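Local coordinates for putative nucleoside-diphosphate-sugar epimerase (Staphylococcus aureus subsp. aureus, PDB 3E48), which probably acts as a nucleoside-diphosphate-sugar epimerase-like enzyme with an NAD(P)-binding Rossmann fold, although its true substrate and reaction remain unknown, at residues N88-Y91 with A92-S96; Y202-K205 with E206-A209; T173-D176 with I177-V181; K37-D40 with D41-G44; A241-A244 with S245-H248. All blocks are in the same frame, centred on the assembly; numbering follows the deposited sequence.

In the fold
All five contacts are local, within helices or at turns and caps, and they follow the chain in the order 4, 1, 3, 2, 5. Contacts 4, 1 and 3 belong to the predicted NAD(P)H-binding Rossmann region, in the loop between strands 28-32 and 47-50, on helix 84-96 and at the start of helix 174-186. Contact 3 is the most central, its centre about 9 Å from that of the chain. Contacts 2 and 5 are near neighbours in the other half of the molecule, about 5 Å apart at their nearest atoms, whereas contacts 1 and 2 have centres about 43 Å apart. Any cofactor or substrate site can only be inferred from the family.

Contact 1: N88-Y91 with A92-S96; sequences NLVY and AAKQS
Y91 and Q95, one helical turn apart, lie side by side and point the same way, with ring and amide planes 24° from each other. CG of Y91 is anti to its backbone N (chi1 180°), which swings the ring along the helix toward Q95; Q95 bends at chi2 to bring OE1 to 3.4 Å from Y91 OH. A water ties the pair together. It donates to Y91 O at 2.9 Å and to Q95 OE1 at 2.8 Å, and its oxygen sits over the middle of the tyrosine ring.

A92 has its N bonded to N88 O at 2.9 Å, and its methyl rests against that same oxygen, CB to N88 O 3.3 Å. Beyond the segment this methyl packs on M59 and F63 of helix 56-63. V90 accepts K94 N through its O at 3.1 Å, while V90 CG1 runs beside the extended lysine chain, 4.1 Å from K94 CE; the valine also touches L127 and S131 of helix 118-131. A buried flank and a hydrated one thus share helix 84-96, which lies on the beta-alpha-beta crossover from strand 68-71 to its parallel neighbour 100-106, as in a Rossmann fold.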
# COMPACT_ATOMS: atom_id res chain seq x y z
N ASN B 88 3.61 0.56 15.23
CA ASN B 88 3.90 0.07 16.57
C ASN B 88 4.31 -1.40 16.55
O ASN B 88 5.19 -1.82 17.30
CB ASN B 88 2.71 0.30 17.49
CG ASN B 88 2.52 1.77 17.82
OD1 ASN B 88 3.46 2.57 17.66
ND2 ASN B 88 1.33 2.14 18.28
N LEU B 89 3.67 -2.17 15.67
CA LEU B 89 4.01 -3.59 15.55
C LEU B 89 5.49 -3.75 15.24
O LEU B 89 6.21 -4.47 15.94
CB LEU B 89 3.18 -4.22 14.43
CG LEU B 89 3.59 -5.62 13.97
CD1 LEU B 89 3.41 -6.63 15.11
CD2 LEU B 89 2.74 -6.01 12.77
N VAL B 90 5.96 -3.05 14.20
CA VAL B 90 7.36 -3.13 13.80
C VAL B 90 8.31 -2.58 14.86
O VAL B 90 9.34 -3.18 15.15
CB VAL B 90 7.60 -2.38 12.47
CG1 VAL B 90 9.09 -2.36 12.14
CG2 VAL B 90 6.82 -3.05 11.35
N TYR B 91 7.96 -1.43 15.44
CA TYR B 91 8.81 -0.82 16.46
C TYR B 91 8.99 -1.74 17.66
O TYR B 91 10.11 -1.93 18.14
CB TYR B 91 8.22 0.51 16.92
CG TYR B 91 9.04 1.20 17.99
CD1 TYR B 91 8.92 0.84 19.33
CD2 TYR B 91 9.94 2.20 17.65
CE1 TYR B 91 9.68 1.46 20.31
CE2 TYR B 91 10.70 2.84 18.63
CZ TYR B 91 10.57 2.46 19.95
OH TYR B 91 11.30 3.09 20.93
N ALA B 92 7.88 -2.30 18.14
CA ALA B 92 7.92 -3.18 19.30
C ALA B 92 8.62 -4.50 18.99
O ALA B 92 9.32 -5.04 19.85
CB ALA B 92 6.50 -3.45 19.80
N ALA B 93 8.44 -5.01 17.78
CA ALA B 93 9.09 -6.26 17.41
C ALA B 93 10.61 -6.07 17.48
O ALA B 93 11.33 -6.94 17.97
CB ALA B 93 8.66 -6.70 16.01
N LYS B 94 11.09 -4.93 16.99
CA LYS B 94 12.53 -4.67 17.01
C LYS B 94 13.05 -4.43 18.43
O LYS B 94 14.06 -5.01 18.83
CB LYS B 94 12.87 -3.45 16.15
CG LYS B 94 12.71 -3.69 14.66
CD LYS B 94 13.16 -2.47 13.87
CE LYS B 94 13.20 -2.75 12.38
NZ LYS B 94 13.68 -1.56 11.62
N GLN B 95 12.35 -3.58 19.16
CA GLN B 95 12.72 -3.23 20.53
C GLN B 95 12.79 -4.44 21.45
O GLN B 95 13.75 -4.61 22.20
CB GLN B 95 11.70 -2.23 21.08
CG GLN B 95 12.17 -1.38 22.25
CD GLN B 95 13.24 -0.37 21.85
OE1 GLN B 95 13.14 0.27 20.80
NE2 GLN B 95 14.25 -0.21 22.69
N SER B 96 11.77 -5.30 21.37
CA SER B 96 11.71 -6.46 22.25
C SER B 96 12.30 -7.76 21.69
O SER B 96 12.24 -8.80 22.35
CB SER B 96 10.28 -6.65 22.72
OG SER B 96 9.88 -5.52 23.49
O HOH W 1 12.53 -0.25 18.12

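Contact 2: Y202-K205 with E206-A209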
# COMPACT_ATOMS: atom_id res chain seq x y z
N TYR B 202 -18.04 -16.37 -6.02
CA TYR B 202 -19.44 -16.38 -6.42
C TYR B 202 -19.81 -15.02 -6.99
O TYR B 202 -19.41 -13.99 -6.44
CB TYR B 202 -20.34 -16.61 -5.21
CG TYR B 202 -20.06 -17.85 -4.39
CD1 TYR B 202 -20.31 -19.13 -4.92
CD2 TYR B 202 -19.62 -17.76 -3.07
CE1 TYR B 202 -20.12 -20.27 -4.14
CE2 TYR B 202 -19.43 -18.89 -2.29
CZ TYR B 202 -19.68 -20.15 -2.83
OH TYR B 202 -19.51 -21.27 -2.06
N ASP B 203 -20.55 -15.01 -8.09
CA ASP B 203 -21.00 -13.73 -8.62
C ASP B 203 -22.20 -13.47 -7.72
O ASP B 203 -22.65 -14.38 -7.02
CB ASP B 203 -21.40 -13.84 -10.10
CG ASP B 203 -22.53 -14.83 -10.33
OD1 ASP B 203 -22.95 -14.96 -11.50
OD2 ASP B 203 -22.99 -15.47 -9.37
N MSE B 204 -22.73 -12.25 -7.71
CA MSE B 204 -23.86 -11.97 -6.83
C MSE B 204 -25.13 -12.73 -7.18
O MSE B 204 -26.02 -12.89 -6.34
CB MSE B 204 -24.14 -10.46 -6.81
CG MSE B 204 -23.00 -9.64 -6.21
SE MSE B 204 -22.49 -10.21 -4.41
CE MSE B 204 -21.06 -11.45 -4.84
N LYS B 205 -25.22 -13.21 -8.42
CA LYS B 205 -26.39 -13.96 -8.85
C LYS B 205 -26.39 -15.33 -8.19
O LYS B 205 -27.42 -15.80 -7.70
CB LYS B 205 -26.37 -14.09 -10.37
CG LYS B 205 -27.72 -14.39 -10.99
CD LYS B 205 -27.66 -14.26 -12.51
CE LYS B 205 -27.33 -12.84 -12.94
NZ LYS B 205 -28.38 -11.87 -12.53
N GLU B 206 -25.23 -15.98 -8.15
CA GLU B 206 -25.11 -17.30 -7.52
C GLU B 206 -25.28 -17.15 -6.02
O GLU B 206 -25.87 -18.01 -5.36
CB GLU B 206 -23.74 -17.92 -7.81
CG GLU B 206 -23.51 -18.29 -9.27
CD GLU B 206 -22.08 -18.70 -9.53
OE1 GLU B 206 -21.17 -17.90 -9.22
OE2 GLU B 206 -21.86 -19.82 -10.05
N LEU B 207 -24.74 -16.07 -5.47
CA LEU B 207 -24.85 -15.84 -4.03
C LEU B 207 -26.33 -15.77 -3.65
O LEU B 207 -26.75 -16.39 -2.68
CB LEU B 207 -24.16 -14.52 -3.64
CG LEU B 207 -23.43 -14.49 -2.30
CD1 LEU B 207 -23.11 -13.04 -1.97
CD2 LEU B 207 -24.28 -15.10 -1.20
N ALA B 208 -27.11 -15.03 -4.43
CA ALA B 208 -28.53 -14.89 -4.15
C ALA B 208 -29.24 -16.24 -4.24
O ALA B 208 -30.10 -16.55 -3.41
CB ALA B 208 -29.16 -13.90 -5.12
N ALA B 209 -28.87 -17.05 -5.23
CA ALA B 209 -29.47 -18.37 -5.41
C ALA B 209 -29.16 -19.27 -4.22
O ALA B 209 -30.02 -20.02 -3.76
CB ALA B 209 -28.97 -19.01 -6.70
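D203 and E206 form a capping box at the start of helix 204-215, directly after strand 194-203. E206 OE1 receives D203 N through its anti lone pair, 3.2 Å away and nearly straight at 169°. In return D203, at the N-cap, turns its carboxylate back over the first turn to accept E206 N. Its CG stands between backbone N and carbonyl carbon (chi1 60°), the rotation that makes this return bond possible, although the modelled place of OD2 is crowded and its exact length is doubtful. The two side chains cross at about a right angle, and their carboxylate planes are steeply inclined to each other. E206 OE1 also forms a salt bridge with R168 of strand 168-172, which probably eases the meeting of two acids.

Packing is tight on the inward flank. Selenomethionine M204, bent at chi2 and chi3, curls back so that its SE lies 3.8 Å from L207 CD1; the two side chains run together and continue onto L160, with I169 adding to the cover of M204 and Y171 to that of L207. Y202 precedes the cap on the strand and is held at its far end by L273, whose N bonds to Y202 OH.

The outward flank is looser. K205 is exposed and its chain folds at chi3 and chi4, while A209 offers little more than a backbone N to K205 O at 3.1 Å. Within the first turn, L207 N bonds to D203 O at 3.1 Å and A208 N to M204 O at the same 3.1 Å.

Contact 3: T173-D176 with I177-V181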
# COMPACT_ATOMS: atom_id res chain seq x y z
N THR B 173 -14.73 -18.97 5.11
CA THR B 173 -15.17 -18.88 6.50
C THR B 173 -14.02 -18.48 7.41
O THR B 173 -12.85 -18.65 7.06
CB THR B 173 -15.71 -20.23 7.04
OG1 THR B 173 -14.64 -21.19 7.07
CG2 THR B 173 -16.83 -20.76 6.17
N ARG B 174 -14.35 -17.93 8.57
CA ARG B 174 -13.31 -17.56 9.52
C ARG B 174 -12.67 -18.86 9.99
O ARG B 174 -11.46 -18.91 10.21
CB ARG B 174 -13.89 -16.82 10.73
CG ARG B 174 -14.42 -15.44 10.43
CD ARG B 174 -14.38 -14.56 11.67
NE ARG B 174 -14.93 -13.24 11.40
CZ ARG B 174 -16.22 -12.93 11.50
NH1 ARG B 174 -17.10 -13.85 11.88
NH2 ARG B 174 -16.63 -11.71 11.21
N ASN B 175 -13.48 -19.90 10.15
CA ASN B 175 -12.94 -21.19 10.58
C ASN B 175 -11.82 -21.65 9.65
O ASN B 175 -10.77 -22.10 10.11
CB ASN B 175 -14.05 -22.25 10.62
CG ASN B 175 -13.52 -23.62 10.98
OD1 ASN B 175 -12.96 -23.82 12.06
ND2 ASN B 175 -13.68 -24.58 10.08
N ASP B 176 -12.05 -21.53 8.34
CA ASP B 176 -11.03 -21.95 7.38
C ASP B 176 -9.80 -21.05 7.37
O ASP B 176 -8.68 -21.52 7.18
CB ASP B 176 -11.62 -22.05 5.96
CG ASP B 176 -12.49 -23.28 5.78
OD1 ASP B 176 -12.36 -24.24 6.57
OD2 ASP B 176 -13.30 -23.31 4.83
N ILE B 177 -10.00 -19.75 7.59
CA ILE B 177 -8.87 -18.84 7.63
C ILE B 177 -8.03 -19.27 8.83
O ILE B 177 -6.81 -19.40 8.73
CB ILE B 177 -9.32 -17.38 7.83
CG1 ILE B 177 -9.99 -16.89 6.54
CG2 ILE B 177 -8.13 -16.50 8.21
CD1 ILE B 177 -10.68 -15.56 6.69
N ALA B 178 -8.69 -19.51 9.95
CA ALA B 178 -8.00 -19.93 11.16
C ALA B 178 -7.25 -21.24 10.94
O ALA B 178 -6.13 -21.40 11.43
CB ALA B 178 -8.98 -20.06 12.32
N ARG B 179 -7.84 -22.18 10.22
CA ARG B 179 -7.15 -23.45 9.98
C ARG B 179 -5.86 -23.22 9.19
O ARG B 179 -4.83 -23.85 9.47
CB ARG B 179 -8.05 -24.44 9.24
CG ARG B 179 -9.28 -24.88 10.04
CD ARG B 179 -10.22 -25.72 9.18
NE ARG B 179 -9.62 -26.99 8.80
CZ ARG B 179 -10.11 -27.79 7.85
NH1 ARG B 179 -11.20 -27.43 7.18
NH2 ARG B 179 -9.51 -28.93 7.57
N GLY B 180 -5.92 -22.33 8.22
CA GLY B 180 -4.74 -22.03 7.43
C GLY B 180 -3.66 -21.36 8.27
O GLY B 180 -2.48 -21.68 8.15
N VAL B 181 -4.07 -20.43 9.12
CA VAL B 181 -3.13 -19.72 9.98
C VAL B 181 -2.47 -20.69 10.96
O VAL B 181 -1.26 -20.63 11.18
CB VAL B 181 -3.84 -18.56 10.73
CG1 VAL B 181 -2.90 -17.94 11.75
CG2 VAL B 181 -4.29 -17.50 9.74
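I177 lays its CG1 branch back along the first turn of helix 174-186, 3.4 Å from T173 O, the oxygen that also accepts I177 N at 3.1 Å. With CG1 anti to the carbonyl carbon (chi1 -71°), the branch stays near this oxygen and the side chain packs on M140 and Y143 of strand 134-143. T173 is the N-cap: its OG1 (chi1 65°) accepts D176 N at 2.9 Å, a capping bond.

On another flank, D176 and R179 run side by side. R179 is bent at chi3, which carries NH1 round to D176 OD1 at 3.4 Å, a salt bridge whose hydrogen bond is weak. The oxygen comes to the edge of the guanidinium, near its plane, yet the two planes are 52° apart. Closer in, R179 CG rests on N175 O at 3.2 Å, the same oxygen that accepts R179 N at 2.9 Å and a further bond from Q19 of helix 11-22. The N175 amide passes across the arginine chain, ND2 to R179 CD 3.8 Å.

Each charged end has a second partner: D176 OD2 takes Q271 N, and R179 NH2 forms a salt bridge with D268. The weak internal pair is therefore one link in a wider polar network joining this helix to the later 268-271 region, and the carboxylate, near the positive end of the helix dipole, is probably stabilised there.

Contact 4: K37-D40 with D41-G44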
# COMPACT_ATOMS: atom_id res chain seq x y z
N LYS B 37 -12.53 -9.95 28.94
CA LYS B 37 -13.32 -10.54 27.86
C LYS B 37 -12.75 -11.90 27.43
O LYS B 37 -13.19 -12.48 26.44
CB LYS B 37 -13.38 -9.59 26.66
CG LYS B 37 -14.40 -8.47 26.80
CD LYS B 37 -14.11 -7.57 28.00
CE LYS B 37 -15.21 -6.52 28.19
NZ LYS B 37 -16.52 -7.15 28.49
N VAL B 38 -11.79 -12.40 28.19
CA VAL B 38 -11.17 -13.69 27.90
C VAL B 38 -12.02 -14.84 28.44
O VAL B 38 -12.39 -14.86 29.62
CB VAL B 38 -9.75 -13.78 28.50
CG1 VAL B 38 -9.17 -15.17 28.31
CG2 VAL B 38 -8.84 -12.75 27.84
N PRO B 39 -12.35 -15.82 27.58
CA PRO B 39 -13.16 -16.97 28.01
C PRO B 39 -12.50 -17.70 29.17
O PRO B 39 -11.28 -17.89 29.19
CB PRO B 39 -13.22 -17.82 26.75
CG PRO B 39 -13.22 -16.81 25.67
CD PRO B 39 -12.15 -15.84 26.12
N ASP B 40 -13.31 -18.10 30.15
CA ASP B 40 -12.79 -18.81 31.32
C ASP B 40 -12.08 -20.10 30.96
O ASP B 40 -11.15 -20.50 31.65
CB ASP B 40 -13.93 -19.09 32.29
CG ASP B 40 -14.54 -17.82 32.85
OD1 ASP B 40 -13.82 -17.09 33.56
OD2 ASP B 40 -15.73 -17.56 32.58
N ASP B 41 -12.52 -20.75 29.89
CA ASP B 41 -11.90 -22.01 29.47
C ASP B 41 -10.46 -21.82 29.00
O ASP B 41 -9.67 -22.76 29.00
CB ASP B 41 -12.72 -22.66 28.34
CG ASP B 41 -14.09 -23.10 28.80
OD1 ASP B 41 -14.19 -23.75 29.87
OD2 ASP B 41 -15.08 -22.80 28.10
N TRP B 42 -10.12 -20.59 28.62
CA TRP B 42 -8.77 -20.29 28.15
C TRP B 42 -7.77 -20.20 29.30
O TRP B 42 -6.56 -20.27 29.09
CB TRP B 42 -8.76 -18.97 27.38
CG TRP B 42 -9.45 -19.04 26.04
CD1 TRP B 42 -10.21 -20.05 25.56
CD2 TRP B 42 -9.45 -18.01 25.04
NE1 TRP B 42 -10.70 -19.73 24.31
CE2 TRP B 42 -10.25 -18.48 23.97
CE3 TRP B 42 -8.87 -16.75 24.95
CZ2 TRP B 42 -10.47 -17.72 22.82
CZ3 TRP B 42 -9.09 -16.00 23.80
CH2 TRP B 42 -9.88 -16.49 22.75
N ARG B 43 -8.28 -20.05 30.52
CA ARG B 43 -7.42 -19.95 31.69
C ARG B 43 -6.59 -21.22 31.87
O ARG B 43 -7.13 -22.33 31.89
CB ARG B 43 -8.25 -19.68 32.94
CG ARG B 43 -9.06 -18.39 32.85
CD ARG B 43 -8.16 -17.19 32.61
NE ARG B 43 -8.90 -16.00 32.17
CZ ARG B 43 -9.80 -15.36 32.89
NH1 ARG B 43 -10.10 -15.78 34.12
NH2 ARG B 43 -10.42 -14.29 32.40
N GLY B 44 -5.28 -21.05 31.98
CA GLY B 44 -4.38 -22.18 32.15
C GLY B 44 -3.97 -22.81 30.83
O GLY B 44 -3.14 -23.72 30.81
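V38 meets W42 through a single methyl: CG1, set anti to the backbone N (chi1 174°), reaches W42 CE3 at 3.7 Å from an oblique direction. The CB of the same valine lies at the edge of the R43 guanidinium, in its plane, 4.0 Å from R43 NH2.

P39 lies flat along the indole, with CD over one face of the six-membered ring, 3.6 Å from the centroid and only 13° off the normal, a CH-pi contact; CG follows, 3.8 Å from W42 CE2. Through its O, P39 also accepts W42 N at 3.0 Å. That donor stands well above the carbonyl plane, as suits the tight turn of a 3-10 segment.

D40 repeats this three-residue spacing, taking R43 N on its O at 3.1 Å, again from above the plane. Its carboxylate and the R43 guanidinium form a long salt bridge in which only the charges attract the two side-chain groups: OD1 of D40 and NH1 of R43 are 4.0 Å apart, the planes are 78° from each other, and no N-H points at the oxygen.

The turn lies in the connection between parallel neighbours 28-32 and 47-50 of the central sheet, where the chain crosses over without a long helix. W42 secures it to the fold, its NE1 bonded to N18 of helix 11-22.

Contact 5: A241-A244 with S245-H248; sequences ALLA and SMYH
A241 O accepts S245 N at 2.9 Å and A244 O accepts H248 N at the same 2.9 Å, two regular i to i+4 bonds of helix 239-251. Between them the backbone is less even. M246 N reaches L242 O at 3.2 Å with a bent angle of 136° and has a weak second bond to L243 O, while the bond from Y247 N to L243 O is stretched to 3.4 Å and is also weak.

S245 adds a second donor to L242 O. Its OG stands between backbone N and carbonyl carbon (chi1 76°), tucked against the helix, and donates to L242 O at 2.7 Å. L242 O is thus gripped by two donors, OG and M246 N, which come from the same face of its carbonyl plane. The hydroxyl has a further partner in H116 N, so one buried group joins the helix to the loop that carries F115 and H116.

L243 supplies the apolar part. Its CD1 meets the methyl of selenomethionine M246, 3.6 Å to CE, the two chains crossing at a slant and the selenomethionine bending at chi3. L243 and Y247 instead lie side by side, L243 CG to Y247 CE2 4.0 Å, and the tyrosine ring stacks with that of Y162. F229 of helix 226-231 covers L243 and A244, while M246 and Y247 both touch M142 of strand 134-143. A helix late in the chain that packs against strand 134-143 of the central sheet is consistent with the C-terminal substrate-binding lobe of extended short-chain dehydrogenase-like epimerases.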
# COMPACT_ATOMS: atom_id res chain seq x y z
N ALA B 241 -19.73 4.33 3.54
CA ALA B 241 -18.98 4.47 2.30
C ALA B 241 -17.87 3.42 2.21
O ALA B 241 -17.49 3.00 1.12
CB ALA B 241 -18.39 5.87 2.19
N LEU B 242 -17.35 3.01 3.37
CA LEU B 242 -16.29 2.01 3.41
C LEU B 242 -16.81 0.65 2.96
O LEU B 242 -16.17 -0.05 2.18
CB LEU B 242 -15.70 1.92 4.82
CG LEU B 242 -14.61 0.86 5.10
CD1 LEU B 242 -13.75 1.31 6.27
CD2 LEU B 242 -15.26 -0.49 5.39
N LEU B 243 -17.98 0.28 3.46
CA LEU B 243 -18.57 -1.01 3.09
C LEU B 243 -18.91 -0.99 1.61
O LEU B 243 -18.68 -1.97 0.89
CB LEU B 243 -19.82 -1.27 3.92
CG LEU B 243 -20.37 -2.70 3.86
CD1 LEU B 243 -19.34 -3.68 4.42
CD2 LEU B 243 -21.66 -2.77 4.66
N ALA B 244 -19.47 0.12 1.14
CA ALA B 244 -19.83 0.24 -0.27
C ALA B 244 -18.59 0.12 -1.15
O ALA B 244 -18.62 -0.55 -2.18
CB ALA B 244 -20.52 1.59 -0.52
N SER B 245 -17.49 0.75 -0.73
CA SER B 245 -16.25 0.70 -1.51
C SER B 245 -15.73 -0.73 -1.63
O SER B 245 -15.04 -1.07 -2.60
CB SER B 245 -15.17 1.60 -0.89
OG SER B 245 -14.58 1.02 0.26
N MSE B 246 -16.05 -1.56 -0.65
CA MSE B 246 -15.61 -2.95 -0.67
C MSE B 246 -16.32 -3.68 -1.82
O MSE B 246 -15.68 -4.35 -2.62
CB MSE B 246 -15.91 -3.62 0.67
CG MSE B 246 -15.27 -4.99 0.85
SE MSE B 246 -15.39 -5.58 2.70
CE MSE B 246 -17.26 -6.06 2.71
N TYR B 247 -17.63 -3.53 -1.90
CA TYR B 247 -18.36 -4.19 -2.98
C TYR B 247 -18.06 -3.53 -4.32
O TYR B 247 -18.13 -4.18 -5.37
CB TYR B 247 -19.86 -4.19 -2.67
CG TYR B 247 -20.13 -5.08 -1.48
CD1 TYR B 247 -20.00 -6.47 -1.59
CD2 TYR B 247 -20.39 -4.55 -0.22
CE1 TYR B 247 -20.10 -7.30 -0.48
CE2 TYR B 247 -20.50 -5.38 0.91
CZ TYR B 247 -20.35 -6.75 0.77
OH TYR B 247 -20.41 -7.56 1.87
N HIS B 248 -17.69 -2.25 -4.29
CA HIS B 248 -17.35 -1.55 -5.52
C HIS B 248 -16.08 -2.19 -6.08
O HIS B 248 -15.92 -2.35 -7.29
CB HIS B 248 -17.13 -0.06 -5.24
CG HIS B 248 -16.85 0.75 -6.46
ND1 HIS B 248 -17.63 0.69 -7.59
CD2 HIS B 248 -15.87 1.65 -6.73
CE1 HIS B 248 -17.15 1.52 -8.50
NE2 HIS B 248 -16.08 2.11 -8.00